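Local coordinates for glutathione S-transferase enzyme with thioredoxin-like domain (Bradyrhizobium sp., PDB 4MF7), which probably catalyses the conjugation of glutathione to electrophilic substrates as a glutathione transferase with a thioredoxin-like domain, at residues L186-D191 against L230-W236. Sequence-based numbering, arbitrary orientation.
Sequences LEARLD and LTHVPAW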
ATOM      1  N   LEU A 186       8.579  -9.207  11.543  1.00 29.63           N
ATOM      2  CA  LEU A 186       9.860  -8.798  11.002  1.00 26.20           C
ATOM      3  C   LEU A 186      10.997  -9.682  11.529  1.00 28.54           C
ATOM      4  O   LEU A 186      11.911 -10.060  10.792  1.00 29.05           O
ATOM      5  CB  LEU A 186      10.120  -7.322  11.333  1.00 30.88           C
ATOM      6  CG  LEU A 186      11.049  -6.472  10.493  1.00 48.40           C
ATOM      7  CD1 LEU A 186      10.771  -6.570   9.003  1.00 42.16           C
ATOM      8  CD2 LEU A 186      10.874  -5.029  10.956  1.00 44.38           C
ATOM      9  N   GLU A 187      10.929 -10.010  12.811  1.00 30.05           N
ATOM     10  CA  GLU A 187      11.925 -10.873  13.457  1.00 28.57           C
ATOM     11  C   GLU A 187      11.981 -12.259  12.745  1.00 27.93           C
ATOM     12  O   GLU A 187      13.061 -12.744  12.399  1.00 33.11           O
ATOM     13  CB  GLU A 187      11.551 -11.053  14.933  1.00 34.27           C
ATOM     14  CG  GLU A 187      12.517 -11.883  15.758  1.00 36.03           C
ATOM     15  CD  GLU A 187      13.854 -11.212  16.019  1.00 43.18           C
ATOM     16  OE1 GLU A 187      14.716 -11.842  16.667  1.00 41.61           O
ATOM     17  OE2 GLU A 187      14.066 -10.058  15.612  1.00 33.21           O
ATOM     18  N   ALA A 188      10.814 -12.816  12.486  1.00 33.32           N
ATOM     19  CA  ALA A 188      10.697 -14.102  11.781  1.00 39.47           C
ATOM     20  C   ALA A 188      11.263 -14.018  10.364  1.00 37.85           C
ATOM     21  O   ALA A 188      11.973 -14.928   9.927  1.00 36.85           O
ATOM     22  CB  ALA A 188       9.239 -14.576  11.763  1.00 36.39           C
ATOM     23  N   ARG A 189      10.980 -12.922   9.651  1.00 30.87           N
ATOM     24  CA  ARG A 189      11.523 -12.724   8.310  1.00 30.81           C
ATOM     25  C   ARG A 189      13.030 -12.578   8.306  1.00 37.68           C
ATOM     26  O   ARG A 189      13.681 -13.088   7.416  1.00 35.26           O
ATOM     27  CB  ARG A 189      10.889 -11.483   7.632  1.00 30.78           C
ATOM     28  CG  ARG A 189      11.407 -11.172   6.245  1.00 32.09           C
ATOM     29  CD  ARG A 189      11.020 -12.277   5.257  1.00 30.73           C
ATOM     30  NE  ARG A 189      11.608 -11.998   3.952  1.00 32.08           N
ATOM     31  CZ  ARG A 189      11.512 -12.788   2.896  1.00 40.35           C
ATOM     32  NH1 ARG A 189      10.823 -13.913   2.984  1.00 37.44           N
ATOM     33  NH2 ARG A 189      12.090 -12.444   1.749  1.00 30.24           N
ATOM     34  N   LEU A 190      13.589 -11.865   9.289  1.00 28.73           N
ATOM     35  CA  LEU A 190      15.000 -11.494   9.240  1.00 28.27           C
ATOM     36  C   LEU A 190      15.928 -12.568   9.851  1.00 33.43           C
ATOM     37  O   LEU A 190      17.140 -12.422   9.839  1.00 35.27           O
ATOM     38  CB  LEU A 190      15.207 -10.126   9.924  1.00 35.28           C
ATOM     39  CG  LEU A 190      14.696  -8.898   9.169  1.00 27.87           C
ATOM     40  CD1 LEU A 190      14.631  -7.681  10.086  1.00 31.95           C
ATOM     41  CD2 LEU A 190      15.548  -8.610   7.943  1.00 34.53           C
ATOM     42  N   ASP A 191      15.348 -13.633  10.389  1.00 38.43           N
ATOM     43  CA  ASP A 191      16.151 -14.749  10.894  1.00 36.00           C
ATOM     44  C   ASP A 191      16.862 -15.399   9.708  1.00 36.65           C
ATOM     45  O   ASP A 191      16.215 -15.993   8.831  1.00 37.27           O
ATOM     46  CB  ASP A 191      15.250 -15.753  11.609  1.00 40.30           C
ATOM     47  CG  ASP A 191      16.031 -16.831  12.360  1.00 47.34           C
ATOM     48  OD1 ASP A 191      17.277 -16.886  12.266  1.00 42.07           O
ATOM     49  OD2 ASP A 191      15.372 -17.611  13.065  1.00 48.02           O
ATOM     50  N   LEU A 230      14.547  -9.230  21.279  1.00 30.19           N
ATOM     51  CA  LEU A 230      14.732  -9.663  19.892  1.00 28.60           C
ATOM     52  C   LEU A 230      16.208  -9.873  19.528  1.00 35.27           C
ATOM     53  O   LEU A 230      17.129  -9.457  20.258  1.00 35.80           O
ATOM     54  CB  LEU A 230      14.075  -8.646  18.930  1.00 27.34           C
ATOM     55  CG  LEU A 230      12.599  -8.381  19.182  1.00 31.24           C
ATOM     56  CD1 LEU A 230      12.225  -7.110  18.399  1.00 32.36           C
ATOM     57  CD2 LEU A 230      11.728  -9.563  18.782  1.00 37.37           C
ATOM     58  N   THR A 231      16.439 -10.512  18.390  1.00 33.95           N
ATOM     59  CA  THR A 231      17.808 -10.717  17.900  1.00 35.00           C
ATOM     60  C   THR A 231      18.022 -10.136  16.501  1.00 32.71           C
ATOM     61  O   THR A 231      18.958  -9.361  16.261  1.00 35.58           O
ATOM     62  CB  THR A 231      18.181 -12.213  17.910  1.00 53.37           C
ATOM     63  OG1 THR A 231      17.874 -12.758  19.200  1.00 45.54           O
ATOM     64  CG2 THR A 231      19.661 -12.412  17.598  1.00 48.61           C
ATOM     65  N   HIS A 232      17.134 -10.490  15.601  1.00 31.43           N
ATOM     66  CA  HIS A 232      17.311 -10.206  14.181  1.00 32.33           C
ATOM     67  C   HIS A 232      16.915  -8.780  13.814  1.00 30.35           C
ATOM     68  O   HIS A 232      17.602  -8.164  13.037  1.00 30.89           O
ATOM     69  CB  HIS A 232      16.564 -11.257  13.357  1.00 35.96           C
ATOM     70  CG  HIS A 232      16.900 -12.650  13.794  1.00 33.82           C
ATOM     71  ND1 HIS A 232      18.183 -13.145  13.735  1.00 43.05           N
ATOM     72  CD2 HIS A 232      16.147 -13.611  14.378  1.00 41.55           C
ATOM     73  CE1 HIS A 232      18.201 -14.369  14.238  1.00 39.18           C
ATOM     74  NE2 HIS A 232      16.981 -14.674  14.637  1.00 41.17           N
ATOM     75  N   VAL A 233      15.823  -8.277  14.379  1.00 30.42           N
ATOM     76  CA  VAL A 233      15.438  -6.864  14.117  1.00 30.47           C
ATOM     77  C   VAL A 233      16.519  -5.868  14.587  1.00 33.83           C
ATOM     78  O   VAL A 233      16.926  -4.987  13.809  1.00 28.54           O
ATOM     79  CB  VAL A 233      14.038  -6.520  14.654  1.00 31.00           C
ATOM     80  CG1 VAL A 233      13.690  -5.079  14.350  1.00 29.70           C
ATOM     81  CG2 VAL A 233      12.974  -7.407  14.008  1.00 31.00           C
ATOM     82  N   PRO A 234      17.029  -6.014  15.828  1.00 29.84           N
ATOM     83  CA  PRO A 234      18.085  -5.088  16.294  1.00 30.02           C
ATOM     84  C   PRO A 234      19.322  -5.056  15.401  1.00 30.73           C
ATOM     85  O   PRO A 234      19.852  -3.982  15.102  1.00 36.31           O
ATOM     86  CB  PRO A 234      18.410  -5.607  17.710  1.00 36.03           C
ATOM     87  CG  PRO A 234      17.173  -6.263  18.161  1.00 32.22           C
ATOM     88  CD  PRO A 234      16.522  -6.852  16.924  1.00 29.52           C
ATOM     89  N   ALA A 235      19.760  -6.224  14.941  1.00 32.97           N
ATOM     90  CA  ALA A 235      20.926  -6.314  14.067  1.00 39.10           C
ATOM     91  C   ALA A 235      20.664  -5.680  12.691  1.00 32.79           C
ATOM     92  O   ALA A 235      21.472  -4.930  12.178  1.00 34.54           O
ATOM     93  CB  ALA A 235      21.346  -7.765  13.914  1.00 39.78           C
ATOM     94  N   TRP A 236      19.508  -5.971  12.113  1.00 33.83           N
ATOM     95  CA  TRP A 236      19.124  -5.364  10.855  1.00 28.55           C
ATOM     96  C   TRP A 236      18.990  -3.826  11.003  1.00 27.66           C
ATOM     97  O   TRP A 236      19.442  -3.084  10.139  1.00 32.33           O
ATOM     98  CB  TRP A 236      17.814  -5.994  10.374  1.00 27.44           C
ATOM     99  CG  TRP A 236      17.050  -5.265   9.337  1.00 30.72           C
ATOM    100  CD1 TRP A 236      17.162  -5.376   7.998  1.00 29.48           C
ATOM    101  CD2 TRP A 236      15.912  -4.400   9.584  1.00 34.38           C
ATOM    102  NE1 TRP A 236      16.193  -4.599   7.368  1.00 31.56           N
ATOM    103  CE2 TRP A 236      15.427  -3.985   8.331  1.00 27.37           C
ATOM    104  CE3 TRP A 236      15.306  -3.907  10.755  1.00 29.48           C
ATOM    105  CZ2 TRP A 236      14.335  -3.109   8.199  1.00 27.23           C
ATOM    106  CZ3 TRP A 236      14.193  -3.049  10.630  1.00 29.39           C
ATOM    107  CH2 TRP A 236      13.747  -2.650   9.349  1.00 27.62           C
TER
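The N-terminal end of helix 232-241 in the C-terminal domain is held by Glu187, a carboxylate reaching across from helix 171-190 to the backbone N-H groups of Thr231, His232 and Val233. Glu187 OE1 accepts from Thr231 N at 2.8 Å and, nearly straight, from His232 N, the two donors lying on opposite faces of the carboxylate plane. Glu187 OE2 takes Val233 N at 2.8 Å, with a weak second bond from His232 N. The three stronger bonds all use syn sides, each somewhat out of the carboxylate plane, so both oxygens are engaged and the rotation of the group is fixed. CG stands anti to the backbone N (chi1 -178°) and the chain bends at chi2, which turns the carboxylate onto the helix start. Thr231 occupies the N-cap position, but its side chain makes no capping bond; Glu187, from a distant part of the chain, supplies the acceptors instead, where the helix dipole would probably favour its negative charge. With an alanine here, the N-H groups of Thr231, His232 and Val233 would probably lose this acceptor, and the helix start would be less firmly tied to helix 171-190.

Short segments of the two helices, both in the all-helical C-terminal domain of the glutathione transferase fold, approach to 8.9 Å between axes at 74°. Apolar packing lies beside these polar bonds: Leu190 CD1 sits over the Trp236 indole, 3.8 Å from the centroid of the five-membered ring, while Leu186 CD2 meets Trp236 CZ3 at 3.9 Å. The indole NE1 bonds to Asp205, and the ring also packs on Val212 of helix 203-215. On the side where Asp191 is exposed, Asp191 CA lies over one face of the His232 ring, 3.6 Å from its centroid, with the Asp191 carboxylate stacked nearly parallel to the ring, planes 16° apart.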